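Local coordinates for protein periplasmic beta-glucosidase (Pseudomonas aeruginosa, PDB 6R5T) that probably hydrolyses terminal, non-reducing beta-D-glucosyl residues with release of beta-D-glucose, as a periplasmic family 3 glycoside hydrolase, at residues F619-L624 and V718-A723; E638-L643 and E688-L693. The protein carries 1 engineered substitution. One frame throughout, in Å; residues are numbered along the deposited sequence.

Interaction 1: F619-L624 and V718-A723; sequences FSLSPL and VGLDSA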
# COMPACT_ATOMS: atom_id res chain seq x y z
N PHE A 619 36.59 2.28 3.88
CA PHE A 619 36.60 1.63 5.20
C PHE A 619 36.63 0.12 5.03
O PHE A 619 36.17 -0.45 3.99
CB PHE A 619 35.40 2.08 6.02
CG PHE A 619 35.36 3.56 6.33
CD1 PHE A 619 36.01 4.07 7.45
CD2 PHE A 619 34.67 4.43 5.51
CE1 PHE A 619 35.95 5.44 7.73
CE2 PHE A 619 34.60 5.78 5.80
CZ PHE A 619 35.29 6.29 6.90
N SER A 620 37.22 -0.52 6.01
CA SER A 620 37.34 -2.00 6.10
C SER A 620 36.81 -2.46 7.44
O SER A 620 36.96 -1.74 8.45
CB SER A 620 38.75 -2.47 5.90
OG SER A 620 39.28 -1.99 4.66
N LEU A 621 36.10 -3.58 7.47
CA LEU A 621 35.66 -4.24 8.72
C LEU A 621 36.37 -5.58 8.80
O LEU A 621 36.47 -6.29 7.79
CB LEU A 621 34.15 -4.46 8.78
CG LEU A 621 33.29 -3.22 8.99
CD1 LEU A 621 31.83 -3.47 8.72
CD2 LEU A 621 33.44 -2.73 10.40
N SER A 622 36.89 -5.90 9.98
CA SER A 622 37.45 -7.23 10.27
C SER A 622 36.28 -8.19 10.40
O SER A 622 35.11 -7.79 10.45
CB SER A 622 38.28 -7.18 11.52
OG SER A 622 37.48 -7.00 12.68
N PRO A 623 36.55 -9.51 10.48
CA PRO A 623 35.48 -10.48 10.60
C PRO A 623 34.70 -10.26 11.89
O PRO A 623 35.29 -9.93 12.93
CB PRO A 623 36.22 -11.82 10.64
CG PRO A 623 37.53 -11.53 9.98
CD PRO A 623 37.89 -10.14 10.43
N LEU A 624 33.39 -10.47 11.81
CA LEU A 624 32.54 -10.36 12.99
C LEU A 624 32.82 -11.54 13.93
O LEU A 624 32.88 -12.68 13.44
CB LEU A 624 31.09 -10.41 12.53
CG LEU A 624 30.06 -10.45 13.64
CD1 LEU A 624 30.09 -9.23 14.52
CD2 LEU A 624 28.68 -10.65 13.04
N VAL A 718 26.66 -7.56 10.66
CA VAL A 718 27.32 -6.25 10.76
C VAL A 718 27.77 -5.81 9.39
O VAL A 718 28.18 -6.65 8.58
CB VAL A 718 28.47 -6.29 11.80
CG1 VAL A 718 29.19 -4.98 11.80
CG2 VAL A 718 27.90 -6.58 13.18
N GLY A 719 27.65 -4.52 9.14
CA GLY A 719 28.19 -3.93 7.91
C GLY A 719 27.97 -2.43 7.90
O GLY A 719 27.48 -1.84 8.88
N LEU A 720 28.40 -1.82 6.80
CA LEU A 720 28.28 -0.34 6.63
C LEU A 720 27.02 0.07 5.86
O LEU A 720 26.82 1.28 5.65
CB LEU A 720 29.56 0.14 5.93
CG LEU A 720 30.84 -0.21 6.65
CD1 LEU A 720 32.02 0.41 5.92
CD2 LEU A 720 30.86 0.25 8.10
N ASP A 721 26.16 -0.89 5.52
CA ASP A 721 24.77 -0.61 5.12
C ASP A 721 23.99 -1.92 5.29
O ASP A 721 24.57 -2.97 5.53
CB ASP A 721 24.65 0.06 3.75
CG ASP A 721 25.12 -0.73 2.58
OD1 ASP A 721 24.71 -1.88 2.48
OD2 ASP A 721 25.92 -0.20 1.79
N SER A 722 22.70 -1.88 5.10
CA SER A 722 21.82 -3.05 5.29
C SER A 722 22.01 -4.11 4.19
O SER A 722 21.57 -5.26 4.42
CB SER A 722 20.40 -2.62 5.42
OG SER A 722 19.88 -2.11 4.21
N ALA A 723 22.59 -3.75 3.06
CA ALA A 723 22.82 -4.69 1.94
C ALA A 723 24.21 -5.33 1.95
O ALA A 723 24.38 -6.31 1.19
CB ALA A 723 22.63 -3.96 0.64
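Leu621 and Leu720 meet between the two sheets of a beta sandwich, the fibronectin type III-like domain near the C terminus of this glycosidase. The strands that carry the two segments, 619-626 and 712-719, belong to different sheets, and no hydrogen bond joins 619-624 to 718-723; apolar side chains do all the work, as is usual where two sheets face each other. Leu720 can be followed outward. CB leaves the backbone toward the opposing strand, and because CG stands beside the backbone N (chi1 -57°) the fork opens toward Phe619 and Leu621, alternate residues of strand 619-626. CG already lies 4.0 Å from Leu621 CD1. Beyond it the branches divide the labour: CD1 touches Phe619 CB at 3.8 Å, while CD2 meets Leu621 CD1 at 3.9 Å. Phe619 therefore contributes the root of its side chain and not its ring, which leads away. Leu621 CD1 also comes down on Gly719 CA, 3.8 Å away, where the glycine backbone itself forms part of the apolar surface. Val655, on strand 651-660 beside 712-719, touches both Val718 and Leu720 and extends this surface. At the far end of the contact Leu624 crosses Val718 at about a right angle. There both methyls of the leucine come at one valine branch from the same side, CD1 3.7 Å and CD2 4.1 Å from Val718 CG2.

Interaction 2: E638-L643 and E688-L693; sequences EARVTL and EIVFRL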
# COMPACT_ATOMS: atom_id res chain seq x y z
N GLU A 638 28.36 -10.11 23.49
CA GLU A 638 29.10 -9.06 22.73
C GLU A 638 29.34 -9.52 21.29
O GLU A 638 29.76 -10.67 21.05
CB GLU A 638 30.41 -8.71 23.44
CG GLU A 638 30.20 -8.06 24.80
CD GLU A 638 31.50 -7.77 25.54
OE1 GLU A 638 32.56 -8.30 25.10
OE2 GLU A 638 31.45 -7.00 26.52
N ALA A 639 29.19 -8.58 20.35
CA ALA A 639 29.54 -8.73 18.93
C ALA A 639 30.65 -7.73 18.68
O ALA A 639 30.44 -6.51 18.92
CB ALA A 639 28.33 -8.46 18.09
N ARG A 640 31.81 -8.24 18.27
CA ARG A 640 32.98 -7.37 18.07
C ARG A 640 33.41 -7.35 16.62
O ARG A 640 33.50 -8.40 15.95
CB ARG A 640 34.15 -7.83 18.93
CG ARG A 640 33.95 -7.57 20.41
CD ARG A 640 35.20 -7.90 21.22
NE ARG A 640 34.84 -7.80 22.63
CZ ARG A 640 35.51 -7.10 23.54
NH1 ARG A 640 36.64 -6.48 23.24
NH2 ARG A 640 35.06 -7.07 24.79
N VAL A 641 33.77 -6.15 16.19
CA VAL A 641 34.35 -5.96 14.86
C VAL A 641 35.33 -4.78 14.95
O VAL A 641 35.07 -3.87 15.75
CB VAL A 641 33.23 -5.74 13.84
CG1 VAL A 641 32.54 -4.39 14.03
CG2 VAL A 641 33.70 -5.98 12.45
N THR A 642 36.39 -4.83 14.16
CA THR A 642 37.32 -3.69 14.06
C THR A 642 37.02 -2.95 12.77
O THR A 642 37.09 -3.57 11.68
CB THR A 642 38.79 -4.12 14.17
OG1 THR A 642 38.86 -4.73 15.46
CG2 THR A 642 39.75 -2.95 14.10
N LEU A 643 36.81 -1.65 12.89
CA LEU A 643 36.66 -0.74 11.73
C LEU A 643 37.99 -0.06 11.46
O LEU A 643 38.58 0.49 12.42
CB LEU A 643 35.59 0.29 12.06
CG LEU A 643 35.39 1.38 11.01
CD1 LEU A 643 34.73 0.84 9.75
CD2 LEU A 643 34.59 2.54 11.59
N GLU A 688 38.07 -0.74 17.63
CA GLU A 688 37.33 -1.95 18.01
C GLU A 688 35.95 -1.48 18.44
O GLU A 688 35.80 -0.60 19.29
CB GLU A 688 37.97 -2.76 19.15
CG GLU A 688 37.21 -4.10 19.29
CD GLU A 688 37.73 -5.29 20.09
OE1 GLU A 688 37.67 -5.24 21.33
OE2 GLU A 688 38.06 -6.32 19.48
N ILE A 689 34.94 -2.03 17.80
CA ILE A 689 33.53 -1.72 18.12
C ILE A 689 32.99 -2.95 18.83
O ILE A 689 33.22 -4.11 18.35
CB ILE A 689 32.78 -1.36 16.84
CG1 ILE A 689 33.43 -0.12 16.22
CG2 ILE A 689 31.32 -1.13 17.13
CD1 ILE A 689 33.12 0.08 14.81
N VAL A 690 32.39 -2.70 19.98
CA VAL A 690 31.75 -3.75 20.79
C VAL A 690 30.28 -3.42 20.90
O VAL A 690 29.94 -2.34 21.41
CB VAL A 690 32.40 -3.82 22.17
CG1 VAL A 690 31.81 -4.97 22.96
CG2 VAL A 690 33.91 -3.92 22.06
N PHE A 691 29.43 -4.24 20.31
CA PHE A 691 27.98 -4.16 20.48
C PHE A 691 27.61 -5.12 21.58
O PHE A 691 28.06 -6.26 21.56
CB PHE A 691 27.28 -4.52 19.18
CG PHE A 691 27.54 -3.57 18.05
CD1 PHE A 691 26.90 -2.35 18.03
CD2 PHE A 691 28.36 -3.89 17.00
CE1 PHE A 691 27.09 -1.47 16.98
CE2 PHE A 691 28.54 -3.02 15.94
CZ PHE A 691 27.90 -1.81 15.93
N ARG A 692 26.66 -4.69 22.40
CA ARG A 692 26.03 -5.54 23.41
C ARG A 692 24.63 -5.93 22.94
O ARG A 692 23.90 -5.07 22.39
CB ARG A 692 25.95 -4.79 24.74
CG ARG A 692 27.28 -4.67 25.45
CD ARG A 692 27.16 -4.06 26.85
NE ARG A 692 25.95 -4.48 27.56
CZ ARG A 692 25.79 -4.47 28.87
NH1 ARG A 692 26.76 -4.07 29.66
NH2 ARG A 692 24.64 -4.86 29.41
N LEU A 693 24.31 -7.22 23.07
CA LEU A 693 22.98 -7.76 22.77
C LEU A 693 22.49 -8.56 23.98
O LEU A 693 23.27 -9.36 24.52
CB LEU A 693 23.07 -8.68 21.56
CG LEU A 693 23.35 -7.98 20.23
CD1 LEU A 693 23.70 -9.01 19.16
CD2 LEU A 693 22.14 -7.14 19.84
O HOH W 1 37.27 -6.79 16.66
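The guanidinium of Arg640 has Val690 CG2 over the centre of one face, 3.8 Å above the plane, and carboxylates of Glu638 and Glu688 at its edge. The setting is an antiparallel strand pair of the fibronectin type III-like beta sandwich, 638-643 beside 688-693. On the opposite surface of the sheet the other flat group, the Phe691 ring, carries Ile689 CG2 on one face, displaced toward the rim.

Arg640 reaches its partners with an outstretched chain, chi2 -174° and chi3 -172°, lying alongside Val690. Its NH2 donates to Glu638 OE1 at 2.8 Å, in the guanidinium plane, and on the syn side of the carboxylate though tilted out of its plane, while NE adds a weak bond to the same oxygen. NH1 turns to the neighbouring strand and makes a salt bridge with Glu688 OE1, modelled so short that its length is doubtful; the carboxylate plane of Glu688 stands 79° from that of the guanidinium. The bonds to Glu638 and the packing of Val690 on its face should restrict rotation of the group. The other Glu688 oxygen, OE2, accepts from a water that also bonds Thr642 OG1, adding a water-mediated side-chain link to the salt bridge.

Beneath these groups the backbones pair at Ala639-Phe691 and Val641-Ile689, each a hydrogen-bonded pair with two nearly straight N-H...O bonds. These residues turn their side chains to the sandwich interior, where Leu657 of strand 651-660 touches both Ala639 and Phe691. Val641 and Ile689 lie side by side, CG1 of the valine 4.1 Å from CB of the isoleucine. Farther along the interior, Ile689 CD1 rests 3.7 Å from Leu643 CB.

From the N-terminal side, the chain enters the sandwich on strand 619-626 and, after the short strand 630-631 of the other sheet, returns as strand 636-645, its neighbour in the three-stranded sheet. It then crosses to the other sheet through 651-660 and 672-681 before returning as 686-694, where interaction 2 closes the inner loop. Only at the end of strand 712-719 does interaction 1 close the outer one, so the second contact is nested within the first. Interaction 2 joins strands edge to edge within one sheet, whereas interaction 1 bridges the two sheets. They meet through the adjoining strands 619-626 and 636-645, where Ser622 OG and Thr642 N probably form a hydrogen bond.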